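Local coordinates for protein mitochondrial association factor 1 (Toxoplasma gondii, PDB 6BXS) that belongs to a parasite family linked to manipulation of host mitochondria and carries a macro domain, a fold known for ADP-ribose binding, its own role being uncertain, at residues T34-V48 and E207-L219. Residues are numbered along the deposited sequence; the frame is centred on the assembly and turned at random.
Sequences TPLYDPSPSKRVATV and EVKPVEAIRLPLL. With SO4 (sulfate ion), chain E.
Arg215 reaches from strand 213-216 into the loop ahead of strand 45-48 and clasps Asp38 end-on: NH2 meets OD2 at 3.0 Å and 174°, while NH1 gives OD1 a longer bond, both from above the carboxylate plane. NH1 also donates to Pro35 O (2.9 Å). With CG anti to the backbone N (chi1 -179°), the chain runs past Val45 CG1 and Thr47 OG1 before bending into the loop, and Gln255 holds NE.

Beyond the loop, strands 45-48 and 213-216, both central in the mixed macro-domain sheet, pair in parallel, Ala46 N to Ala213 O and Val48 N to Arg215 O both at 2.9 Å. Packing is tight here: Val48 CG2 presses on Leu216 CD2 at 3.4 Å.

The Lys209, Pro210 and Glu212 side is looser and partly exposed, though Arg44 is buried. Glu212 OE2 takes Arg44 N at 2.8 Å on its anti side, Arg44 NE donates to Pro210 O, and Lys209 CB covers one guanidinium face. Asp165 salt-bridges both Arg44 and Lys209.

Arg215 thus ties loop to sheet through salt bridge and carbonyl, one hold among several; the sulfate hydrogen-bonded by the Leu36 and Tyr37 amides, probably from the crystallisation liquor, at most suggests an anion site.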
loop_
_atom_site.group_PDB
_atom_site.type_symbol
_atom_site.label_atom_id
_atom_site.label_comp_id
_atom_site.label_asym_id
_atom_site.label_seq_id
_atom_site.Cartn_x
_atom_site.Cartn_y
_atom_site.Cartn_z
ATOM N N THR A 34 12.180 7.240 0.157
ATOM C CA THR A 34 12.439 6.250 -0.885
ATOM C C THR A 34 11.639 6.560 -2.150
ATOM O O THR A 34 10.465 6.918 -2.061
ATOM C CB THR A 34 12.086 4.834 -0.392
ATOM O OG1 THR A 34 12.736 4.595 0.862
ATOM C CG2 THR A 34 12.511 3.775 -1.407
ATOM N N PRO A 35 12.267 6.428 -3.334
ATOM C CA PRO A 35 11.493 6.647 -4.561
ATOM C C PRO A 35 10.348 5.649 -4.694
ATOM O O PRO A 35 10.500 4.485 -4.319
ATOM C CB PRO A 35 12.529 6.451 -5.678
ATOM C CG PRO A 35 13.852 6.651 -5.021
ATOM C CD PRO A 35 13.684 6.146 -3.624
ATOM N N LEU A 36 9.213 6.111 -5.209
ATOM C CA LEU A 36 8.048 5.255 -5.398
ATOM C C LEU A 36 8.371 4.114 -6.354
ATOM O O LEU A 36 8.029 2.960 -6.097
ATOM C CB LEU A 36 6.865 6.068 -5.929
ATOM C CG LEU A 36 6.103 6.933 -4.920
ATOM C CD1 LEU A 36 7.030 7.810 -4.100
ATOM C CD2 LEU A 36 5.080 7.786 -5.651
ATOM N N TYR A 37 9.041 4.447 -7.453
ATOM C CA TYR A 37 9.397 3.462 -8.469
ATOM C C TYR A 37 10.790 3.736 -9.020
ATOM O O TYR A 37 11.203 4.888 -9.147
ATOM C CB TYR A 37 8.376 3.471 -9.609
ATOM C CG TYR A 37 6.997 3.012 -9.197
ATOM C CD1 TYR A 37 6.070 3.909 -8.683
ATOM C CD2 TYR A 37 6.621 1.682 -9.325
ATOM C CE1 TYR A 37 4.807 3.493 -8.305
ATOM C CE2 TYR A 37 5.362 1.256 -8.949
ATOM C CZ TYR A 37 4.457 2.166 -8.441
ATOM O OH TYR A 37 3.202 1.747 -8.065
ATOM N N ASP A 38 11.508 2.668 -9.345
ATOM C CA ASP A 38 12.852 2.791 -9.888
ATOM C C ASP A 38 12.781 2.924 -11.409
ATOM O O ASP A 38 11.906 2.331 -12.038
ATOM C CB ASP A 38 13.704 1.585 -9.489
ATOM C CG ASP A 38 13.758 1.381 -7.984
ATOM O OD1 ASP A 38 13.721 2.384 -7.241
ATOM O OD2 ASP A 38 13.831 0.215 -7.544
ATOM N N PRO A 39 13.695 3.708 -12.005
ATOM C CA PRO A 39 13.671 3.906 -13.460
ATOM C C PRO A 39 14.061 2.658 -14.251
ATOM O O PRO A 39 13.678 2.533 -15.416
ATOM C CB PRO A 39 14.695 5.026 -13.677
ATOM C CG PRO A 39 15.607 4.946 -12.507
ATOM C CD PRO A 39 14.761 4.495 -11.357
ATOM N N SER A 40 14.809 1.755 -13.624
ATOM C CA SER A 40 15.260 0.532 -14.279
ATOM C C SER A 40 15.090 -0.671 -13.356
ATOM O O SER A 40 16.068 -1.204 -12.836
ATOM C CB SER A 40 16.722 0.661 -14.711
ATOM O OG SER A 40 16.876 1.689 -15.673
ATOM N N PRO A 41 13.837 -1.100 -13.151
ATOM C CA PRO A 41 13.548 -2.238 -12.274
ATOM C C PRO A 41 13.835 -3.576 -12.944
ATOM O O PRO A 41 13.718 -3.688 -14.165
ATOM C CB PRO A 41 12.056 -2.080 -11.990
ATOM C CG PRO A 41 11.521 -1.449 -13.230
ATOM C CD PRO A 41 12.610 -0.545 -13.749
ATOM N N SER A 42 14.206 -4.574 -12.149
ATOM C CA SER A 42 14.433 -5.922 -12.657
ATOM C C SER A 42 13.182 -6.778 -12.485
ATOM O O SER A 42 13.055 -7.837 -13.101
ATOM C CB SER A 42 15.620 -6.569 -11.944
ATOM O OG SER A 42 15.475 -6.493 -10.537
ATOM N N LYS A 43 12.262 -6.311 -11.645
ATOM C CA LYS A 43 11.014 -7.021 -11.399
ATOM C C LYS A 43 9.859 -6.039 -11.228
ATOM O O LYS A 43 10.066 -4.828 -11.119
ATOM C CB LYS A 43 11.143 -7.914 -10.164
ATOM C CG LYS A 43 11.324 -7.155 -8.864
ATOM C CD LYS A 43 11.820 -8.060 -7.746
ATOM C CE LYS A 43 13.251 -8.515 -7.990
ATOM N NZ LYS A 43 13.911 -8.986 -6.743
ATOM N N ARG A 44 8.643 -6.573 -11.210
ATOM C CA ARG A 44 7.446 -5.747 -11.140
ATOM C C ARG A 44 7.083 -5.434 -9.692
ATOM O O ARG A 44 6.478 -6.253 -8.999
ATOM C CB ARG A 44 6.278 -6.442 -11.835
ATOM C CG ARG A 44 6.604 -6.973 -13.228
ATOM C CD ARG A 44 5.380 -7.612 -13.869
ATOM N NE ARG A 44 4.194 -6.791 -13.653
ATOM C CZ ARG A 44 3.873 -5.725 -14.380
ATOM N NH1 ARG A 44 2.780 -5.036 -14.088
ATOM N NH2 ARG A 44 4.634 -5.345 -15.397
ATOM N N VAL A 45 7.460 -4.239 -9.249
ATOM C CA VAL A 45 7.206 -3.799 -7.883
ATOM C C VAL A 45 6.002 -2.863 -7.836
ATOM O O VAL A 45 5.980 -1.842 -8.520
ATOM C CB VAL A 45 8.429 -3.075 -7.290
ATOM C CG1 VAL A 45 8.204 -2.761 -5.811
ATOM C CG2 VAL A 45 9.686 -3.912 -7.474
ATOM N N ALA A 46 5.007 -3.222 -7.029
ATOM C CA ALA A 46 3.837 -2.378 -6.818
ATOM C C ALA A 46 3.967 -1.632 -5.498
ATOM O O ALA A 46 4.094 -2.246 -4.442
ATOM C CB ALA A 46 2.566 -3.212 -6.835
ATOM N N THR A 47 3.933 -0.306 -5.560
ATOM C CA THR A 47 4.102 0.512 -4.367
ATOM C C THR A 47 2.746 0.841 -3.744
ATOM O O THR A 47 1.783 1.154 -4.448
ATOM C CB THR A 47 4.861 1.808 -4.690
ATOM O OG1 THR A 47 6.121 1.476 -5.290
ATOM C CG2 THR A 47 5.104 2.619 -3.427
ATOM N N VAL A 48 2.687 0.764 -2.418
ATOM C CA VAL A 48 1.442 0.942 -1.679
ATOM C C VAL A 48 1.289 2.378 -1.190
ATOM O O VAL A 48 2.047 2.843 -0.341
ATOM C CB VAL A 48 1.369 -0.015 -0.472
ATOM C CG1 VAL A 48 0.155 0.298 0.405
ATOM C CG2 VAL A 48 1.324 -1.464 -0.948
ATOM N N GLU A 207 -1.398 -13.259 -14.984
ATOM C CA GLU A 207 -0.553 -14.000 -15.921
ATOM C C GLU A 207 0.320 -13.055 -16.738
ATOM O O GLU A 207 1.421 -13.415 -17.147
ATOM C CB GLU A 207 -1.391 -14.854 -16.877
ATOM C CG GLU A 207 -2.157 -15.988 -16.220
ATOM C CD GLU A 207 -2.793 -16.923 -17.235
ATOM O OE1 GLU A 207 -3.522 -17.845 -16.817
ATOM O OE2 GLU A 207 -2.562 -16.738 -18.451
ATOM N N VAL A 208 -0.185 -11.848 -16.978
ATOM C CA VAL A 208 0.497 -10.886 -17.836
ATOM C C VAL A 208 1.267 -9.858 -17.017
ATOM O O VAL A 208 2.403 -9.512 -17.346
ATOM C CB VAL A 208 -0.499 -10.141 -18.747
ATOM C CG1 VAL A 208 0.249 -9.296 -19.774
ATOM C CG2 VAL A 208 -1.430 -11.126 -19.441
ATOM N N LYS A 209 0.635 -9.370 -15.956
ATOM C CA LYS A 209 1.200 -8.298 -15.147
ATOM C C LYS A 209 1.132 -8.633 -13.662
ATOM O O LYS A 209 0.411 -7.987 -12.902
ATOM C CB LYS A 209 0.472 -6.988 -15.438
ATOM C CG LYS A 209 0.659 -6.523 -16.871
ATOM C CD LYS A 209 0.365 -5.048 -17.042
ATOM C CE LYS A 209 0.843 -4.558 -18.403
ATOM N NZ LYS A 209 2.329 -4.628 -18.531
ATOM N N PRO A 210 1.898 -9.648 -13.245
ATOM C CA PRO A 210 1.931 -10.068 -11.842
ATOM C C PRO A 210 2.632 -9.057 -10.947
ATOM O O PRO A 210 3.520 -8.335 -11.404
ATOM C CB PRO A 210 2.718 -11.378 -11.889
ATOM C CG PRO A 210 3.600 -11.234 -13.074
ATOM C CD PRO A 210 2.805 -10.455 -14.080
ATOM N N VAL A 211 2.228 -9.012 -9.683
ATOM C CA VAL A 211 2.951 -8.245 -8.681
ATOM C C VAL A 211 3.996 -9.159 -8.057
ATOM O O VAL A 211 3.659 -10.111 -7.353
ATOM C CB VAL A 211 2.022 -7.692 -7.593
ATOM C CG1 VAL A 211 2.812 -6.852 -6.597
ATOM C CG2 VAL A 211 0.904 -6.868 -8.220
ATOM N N GLU A 212 5.263 -8.864 -8.322
ATOM C CA GLU A 212 6.359 -9.719 -7.885
ATOM C C GLU A 212 6.962 -9.200 -6.584
ATOM O O GLU A 212 7.654 -9.927 -5.873
ATOM C CB GLU A 212 7.419 -9.807 -8.982
ATOM C CG GLU A 212 6.817 -10.077 -10.358
ATOM C CD GLU A 212 7.857 -10.256 -11.445
ATOM O OE1 GLU A 212 7.840 -11.311 -12.116
ATOM O OE2 GLU A 212 8.679 -9.339 -11.645
ATOM N N ALA A 213 6.684 -7.939 -6.272
ATOM C CA ALA A 213 7.101 -7.355 -5.006
ATOM C C ALA A 213 6.182 -6.197 -4.649
ATOM O O ALA A 213 5.570 -5.594 -5.532
ATOM C CB ALA A 213 8.541 -6.887 -5.085
ATOM N N ILE A 214 6.073 -5.904 -3.356
ATOM C CA ILE A 214 5.342 -4.727 -2.905
ATOM C C ILE A 214 6.235 -3.825 -2.060
ATOM O O ILE A 214 6.920 -4.283 -1.143
ATOM C CB ILE A 214 4.073 -5.103 -2.105
ATOM C CG1 ILE A 214 4.378 -6.179 -1.063
ATOM C CG2 ILE A 214 2.986 -5.583 -3.055
ATOM C CD1 ILE A 214 3.206 -6.474 -0.139
ATOM N N ARG A 215 6.226 -2.538 -2.398
ATOM C CA ARG A 215 7.005 -1.531 -1.689
ATOM C C ARG A 215 6.100 -0.766 -0.730
ATOM O O ARG A 215 5.198 -0.044 -1.158
ATOM C CB ARG A 215 7.672 -0.581 -2.687
ATOM C CG ARG A 215 8.535 0.501 -2.059
ATOM C CD ARG A 215 9.396 1.187 -3.112
ATOM N NE ARG A 215 10.330 0.257 -3.746
ATOM C CZ ARG A 215 11.169 0.579 -4.726
ATOM N NH1 ARG A 215 11.205 1.817 -5.202
ATOM N NH2 ARG A 215 11.977 -0.341 -5.235
ATOM N N LEU A 216 6.351 -0.932 0.565
ATOM C CA LEU A 216 5.465 -0.420 1.607
ATOM C C LEU A 216 6.058 0.766 2.362
ATOM O O LEU A 216 7.259 0.792 2.631
ATOM C CB LEU A 216 5.145 -1.528 2.614
ATOM C CG LEU A 216 4.482 -2.789 2.065
ATOM C CD1 LEU A 216 4.591 -3.930 3.059
ATOM C CD2 LEU A 216 3.034 -2.503 1.740
ATOM N N PRO A 217 5.216 1.752 2.710
ATOM C CA PRO A 217 5.627 2.726 3.722
ATOM C C PRO A 217 5.330 2.176 5.111
ATOM O O PRO A 217 4.756 1.091 5.211
ATOM C CB PRO A 217 4.754 3.939 3.408
ATOM C CG PRO A 217 3.490 3.330 2.907
ATOM C CD PRO A 217 3.902 2.097 2.134
ATOM N N LEU A 218 5.711 2.895 6.160
ATOM C CA LEU A 218 5.233 2.566 7.495
ATOM C C LEU A 218 3.836 3.152 7.650
ATOM O O LEU A 218 3.677 4.340 7.930
ATOM C CB LEU A 218 6.169 3.101 8.576
ATOM C CG LEU A 218 5.721 2.806 10.011
ATOM C CD1 LEU A 218 5.886 1.327 10.344
ATOM C CD2 LEU A 218 6.480 3.678 10.997
ATOM N N LEU A 219 2.825 2.312 7.452
ATOM C CA LEU A 219 1.439 2.757 7.478
ATOM C C LEU A 219 1.054 3.309 8.846
ATOM O O LEU A 219 1.503 2.812 9.878
ATOM C CB LEU A 219 0.512 1.606 7.088
ATOM C CG LEU A 219 0.629 1.168 5.628
ATOM C CD1 LEU A 219 0.046 -0.220 5.433
ATOM C CD2 LEU A 219 -0.061 2.169 4.716
HETATM S S SO4 E . 9.506 8.658 -8.012
HETATM O O1 SO4 E . 8.503 9.411 -8.760
HETATM O O2 SO4 E . 9.244 8.792 -6.582
HETATM O O3 SO4 E . 10.839 9.177 -8.310
HETATM O O4 SO4 E . 9.440 7.250 -8.394
#